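Local coordinates for protein VIN1 (Oscarella pearsei, PDB 6BFI) that binds actin filaments and may take part in cell-cell adhesion, as a sponge homolog of vinculin, at residues 266-278 with 423-435. Sequence-based numbering, arbitrary orientation.
Sequences ASAASLAHMFHQA and LVASSGGCSDAVA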
loop_
_atom_site.group_PDB
_atom_site.type_symbol
_atom_site.label_atom_id
_atom_site.label_comp_id
_atom_site.label_asym_id
_atom_site.label_seq_id
_atom_site.Cartn_x
_atom_site.Cartn_y
_atom_site.Cartn_z
ATOM N N ALA A 266 -3.452 -16.612 -0.471
ATOM C CA ALA A 266 -4.078 -15.329 -0.767
ATOM C C ALA A 266 -3.582 -14.247 0.188
ATOM O O ALA A 266 -2.659 -14.470 0.971
ATOM C CB ALA A 266 -5.593 -15.450 -0.693
ATOM N N SER A 267 -4.200 -13.072 0.110
ATOM C CA SER A 267 -3.888 -11.957 0.987
ATOM C C SER A 267 -4.975 -11.820 2.051
ATOM O O SER A 267 -5.912 -12.617 2.128
ATOM C CB SER A 267 -3.739 -10.667 0.178
ATOM O OG SER A 267 -4.951 -10.342 -0.483
ATOM N N ALA A 268 -4.844 -10.788 2.887
ATOM C CA ALA A 268 -5.854 -10.543 3.912
ATOM C C ALA A 268 -7.159 -10.061 3.294
ATOM O O ALA A 268 -8.243 -10.512 3.684
ATOM C CB ALA A 268 -5.337 -9.533 4.934
ATOM N N ALA A 269 -7.075 -9.142 2.331
ATOM C CA ALA A 269 -8.276 -8.662 1.654
ATOM C C ALA A 269 -8.955 -9.773 0.862
ATOM O O ALA A 269 -10.185 -9.789 0.746
ATOM C CB ALA A 269 -7.926 -7.490 0.737
ATOM N N SER A 270 -8.172 -10.705 0.313
ATOM C CA SER A 270 -8.761 -11.832 -0.403
ATOM C C SER A 270 -9.357 -12.852 0.557
ATOM O O SER A 270 -10.332 -13.527 0.209
ATOM C CB SER A 270 -7.717 -12.495 -1.300
ATOM O OG SER A 270 -7.294 -11.608 -2.320
ATOM N N LEU A 271 -8.786 -12.987 1.755
ATOM C CA LEU A 271 -9.406 -13.827 2.773
ATOM C C LEU A 271 -10.743 -13.247 3.210
ATOM O O LEU A 271 -11.746 -13.965 3.289
ATOM C CB LEU A 271 -8.468 -13.987 3.968
ATOM C CG LEU A 271 -7.387 -15.061 3.840
ATOM C CD1 LEU A 271 -6.381 -14.951 4.977
ATOM C CD2 LEU A 271 -8.020 -16.445 3.812
ATOM N N ALA A 272 -10.776 -11.943 3.497
ATOM C CA ALA A 272 -12.035 -11.298 3.855
ATOM C C ALA A 272 -13.057 -11.428 2.734
ATOM O O ALA A 272 -14.228 -11.750 2.980
ATOM C CB ALA A 272 -11.791 -9.827 4.189
ATOM N N HIS A 273 -12.626 -11.192 1.491
ATOM C CA HIS A 273 -13.539 -11.305 0.360
ATOM C C HIS A 273 -14.056 -12.729 0.210
ATOM O O HIS A 273 -15.224 -12.939 -0.129
ATOM C CB HIS A 273 -12.845 -10.846 -0.921
ATOM C CG HIS A 273 -13.771 -10.689 -2.085
ATOM N ND1 HIS A 273 -13.930 -11.665 -3.045
ATOM C CD2 HIS A 273 -14.590 -9.671 -2.442
ATOM C CE1 HIS A 273 -14.804 -11.252 -3.946
ATOM N NE2 HIS A 273 -15.220 -10.046 -3.602
ATOM N N MET A 274 -13.202 -13.722 0.467
ATOM C CA MET A 274 -13.645 -15.112 0.404
ATOM C C MET A 274 -14.661 -15.415 1.501
ATOM O O MET A 274 -15.663 -16.101 1.256
ATOM C CB MET A 274 -12.437 -16.045 0.499
ATOM C CG MET A 274 -12.769 -17.522 0.370
ATOM S SD MET A 274 -11.300 -18.567 0.444
ATOM C CE MET A 274 -10.535 -18.188 -1.131
ATOM N N PHE A 275 -14.418 -14.913 2.716
ATOM C CA PHE A 275 -15.400 -15.024 3.790
ATOM C C PHE A 275 -16.748 -14.462 3.358
ATOM O O PHE A 275 -17.790 -15.108 3.522
ATOM C CB PHE A 275 -14.896 -14.289 5.037
ATOM C CG PHE A 275 -14.206 -15.175 6.038
ATOM C CD1 PHE A 275 -12.853 -15.458 5.923
ATOM C CD2 PHE A 275 -14.907 -15.710 7.107
ATOM C CE1 PHE A 275 -12.218 -16.268 6.850
ATOM C CE2 PHE A 275 -14.277 -16.521 8.034
ATOM C CZ PHE A 275 -12.933 -16.800 7.906
ATOM N N HIS A 276 -16.741 -13.256 2.786
ATOM C CA HIS A 276 -17.995 -12.592 2.444
ATOM C C HIS A 276 -18.702 -13.296 1.292
ATOM O O HIS A 276 -19.935 -13.398 1.283
ATOM C CB HIS A 276 -17.726 -11.126 2.106
ATOM C CG HIS A 276 -17.006 -10.382 3.187
ATOM N ND1 HIS A 276 -16.491 -9.116 3.006
ATOM C CD2 HIS A 276 -16.714 -10.725 4.466
ATOM C CE1 HIS A 276 -15.914 -8.712 4.123
ATOM N NE2 HIS A 276 -16.036 -9.670 5.025
ATOM N N GLN A 277 -17.939 -13.783 0.312
ATOM C CA GLN A 277 -18.531 -14.523 -0.798
ATOM C C GLN A 277 -19.149 -15.829 -0.319
ATOM O O GLN A 277 -20.215 -16.233 -0.801
ATOM C CB GLN A 277 -17.471 -14.792 -1.867
ATOM C CG GLN A 277 -17.030 -13.556 -2.628
ATOM C CD GLN A 277 -17.930 -13.245 -3.807
ATOM O OE1 GLN A 277 -18.160 -14.097 -4.665
ATOM N NE2 GLN A 277 -18.447 -12.022 -3.854
ATOM N N ALA A 278 -18.492 -16.504 0.625
ATOM C CA ALA A 278 -19.055 -17.733 1.171
ATOM C C ALA A 278 -20.306 -17.444 1.993
ATOM O O ALA A 278 -21.273 -18.216 1.957
ATOM C CB ALA A 278 -18.007 -18.462 2.010
ATOM N N LEU A 423 0.768 -10.874 11.962
ATOM C CA LEU A 423 -0.534 -11.528 12.058
ATOM C C LEU A 423 -1.647 -10.591 11.612
ATOM O O LEU A 423 -2.533 -10.981 10.844
ATOM C CB LEU A 423 -0.783 -12.008 13.489
ATOM C CG LEU A 423 -2.169 -12.607 13.747
ATOM C CD1 LEU A 423 -2.370 -13.871 12.924
ATOM C CD2 LEU A 423 -2.382 -12.893 15.224
ATOM N N VAL A 424 -1.618 -9.345 12.090
ATOM C CA VAL A 424 -2.621 -8.365 11.683
ATOM C C VAL A 424 -2.571 -8.147 10.176
ATOM O O VAL A 424 -3.610 -8.069 9.509
ATOM C CB VAL A 424 -2.421 -7.048 12.457
ATOM C CG1 VAL A 424 -3.155 -5.909 11.773
ATOM C CG2 VAL A 424 -2.900 -7.206 13.889
ATOM N N ALA A 425 -1.362 -8.063 9.616
ATOM C CA ALA A 425 -1.228 -7.863 8.178
ATOM C C ALA A 425 -1.747 -9.060 7.391
ATOM O O ALA A 425 -2.198 -8.903 6.250
ATOM C CB ALA A 425 0.235 -7.586 7.823
ATOM N N SER A 426 -1.702 -10.256 7.979
ATOM C CA SER A 426 -2.120 -11.459 7.269
ATOM C C SER A 426 -3.588 -11.812 7.472
ATOM O O SER A 426 -4.143 -12.553 6.654
ATOM C CB SER A 426 -1.262 -12.653 7.695
ATOM O OG SER A 426 0.041 -12.565 7.150
ATOM N N SER A 427 -4.229 -11.309 8.530
ATOM C CA SER A 427 -5.585 -11.740 8.850
ATOM C C SER A 427 -6.492 -10.607 9.318
ATOM O O SER A 427 -7.585 -10.885 9.827
ATOM C CB SER A 427 -5.560 -12.835 9.924
ATOM O OG SER A 427 -4.781 -13.943 9.507
ATOM N N GLY A 428 -6.090 -9.352 9.163
ATOM C CA GLY A 428 -6.883 -8.253 9.664
ATOM C C GLY A 428 -7.866 -7.658 8.693
ATOM O O GLY A 428 -8.492 -6.642 9.010
ATOM N N GLY A 429 -8.031 -8.258 7.517
ATOM C CA GLY A 429 -8.948 -7.714 6.536
ATOM C C GLY A 429 -8.553 -6.368 5.978
ATOM O O GLY A 429 -9.421 -5.620 5.524
ATOM N N CYS A 430 -7.267 -6.030 6.003
ATOM C CA CYS A 430 -6.806 -4.762 5.460
ATOM C C CYS A 430 -6.474 -4.905 3.977
ATOM O O CYS A 430 -6.225 -6.002 3.473
ATOM C CB CYS A 430 -5.581 -4.260 6.229
ATOM S SG CYS A 430 -4.210 -5.435 6.310
ATOM N N SER A 431 -6.482 -3.772 3.278
ATOM C CA SER A 431 -6.129 -3.770 1.868
ATOM C C SER A 431 -4.663 -4.156 1.684
ATOM O O SER A 431 -3.867 -4.165 2.628
ATOM C CB SER A 431 -6.390 -2.400 1.242
ATOM O OG SER A 431 -5.478 -1.435 1.733
ATOM N N ASP A 432 -4.311 -4.482 0.437
ATOM C CA ASP A 432 -2.956 -4.930 0.136
ATOM C C ASP A 432 -1.928 -3.834 0.384
ATOM O O ASP A 432 -0.782 -4.127 0.751
ATOM C CB ASP A 432 -2.878 -5.411 -1.312
ATOM C CG ASP A 432 -3.836 -6.547 -1.599
ATOM O OD1 ASP A 432 -3.917 -7.482 -0.775
ATOM O OD2 ASP A 432 -4.515 -6.503 -2.646
ATOM N N ALA A 433 -2.314 -2.572 0.188
ATOM C CA ALA A 433 -1.382 -1.470 0.403
ATOM C C ALA A 433 -1.069 -1.305 1.886
ATOM O O ALA A 433 0.104 -1.240 2.281
ATOM C CB ALA A 433 -1.956 -0.179 -0.182
ATOM N N VAL A 434 -2.110 -1.246 2.723
ATOM C CA VAL A 434 -1.914 -1.172 4.168
ATOM C C VAL A 434 -1.145 -2.385 4.672
ATOM O O VAL A 434 -0.330 -2.272 5.597
ATOM C CB VAL A 434 -3.275 -1.024 4.878
ATOM C CG1 VAL A 434 -3.086 -0.839 6.376
ATOM C CG2 VAL A 434 -4.064 0.140 4.288
ATOM N N ALA A 435 -1.374 -3.557 4.073
ATOM C CA ALA A 435 -0.645 -4.752 4.487
ATOM C C ALA A 435 0.839 -4.629 4.163
ATOM O O ALA A 435 1.697 -4.902 5.015
ATOM C CB ALA A 435 -1.241 -5.993 3.820
#
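Ala268, in the first turn of helix 268-283, sets its methyl into the turn that joins helix 399-427 to helix 432-449. Its CB lies 3.5 Å from Ala425 O and 3.7 Å from Ser426 O, with Gly429 N and Cys430 O a little farther off, so across this contact the methyl meets mainly backbone atoms of the turn. One turn on, Ala272 CB packs at 4.2 Å against Gly429 CA. The backbones come close here, with 4.9 Å between Ala268 CA and Gly429 CA. Leu271 CD1 reaches Ser426 O at 3.7 Å, and Ala269 CB rests near Cys430 O.

The polar part of the contact joins two helix starts. Ser267, the N-cap residue of helix 268-283, places OG 3.1 Å from Asp432 OD1 and also shares a hydrogen bond with Ser270 OG; as the hydroxyl has one proton, its bond to Asp432 is not settled. Asp432 directly follows Ser431, the N-cap of helix 432-449, and with CG beside its own backbone N (chi1 -59°) its carboxylate extends to Ser267.

Ser427 OG is hydrogen-bonded to Glu301 and Arg304 of helix 289-306, and Leu271 also packs on Glu301. Cys430 packs on Val493 of helix 466-493. The contact thus sets the start of helix 268-283 against an interhelical turn of this all-helical vinculin-family protein, the axes of 268-278 and 423-427 inclined at 44°.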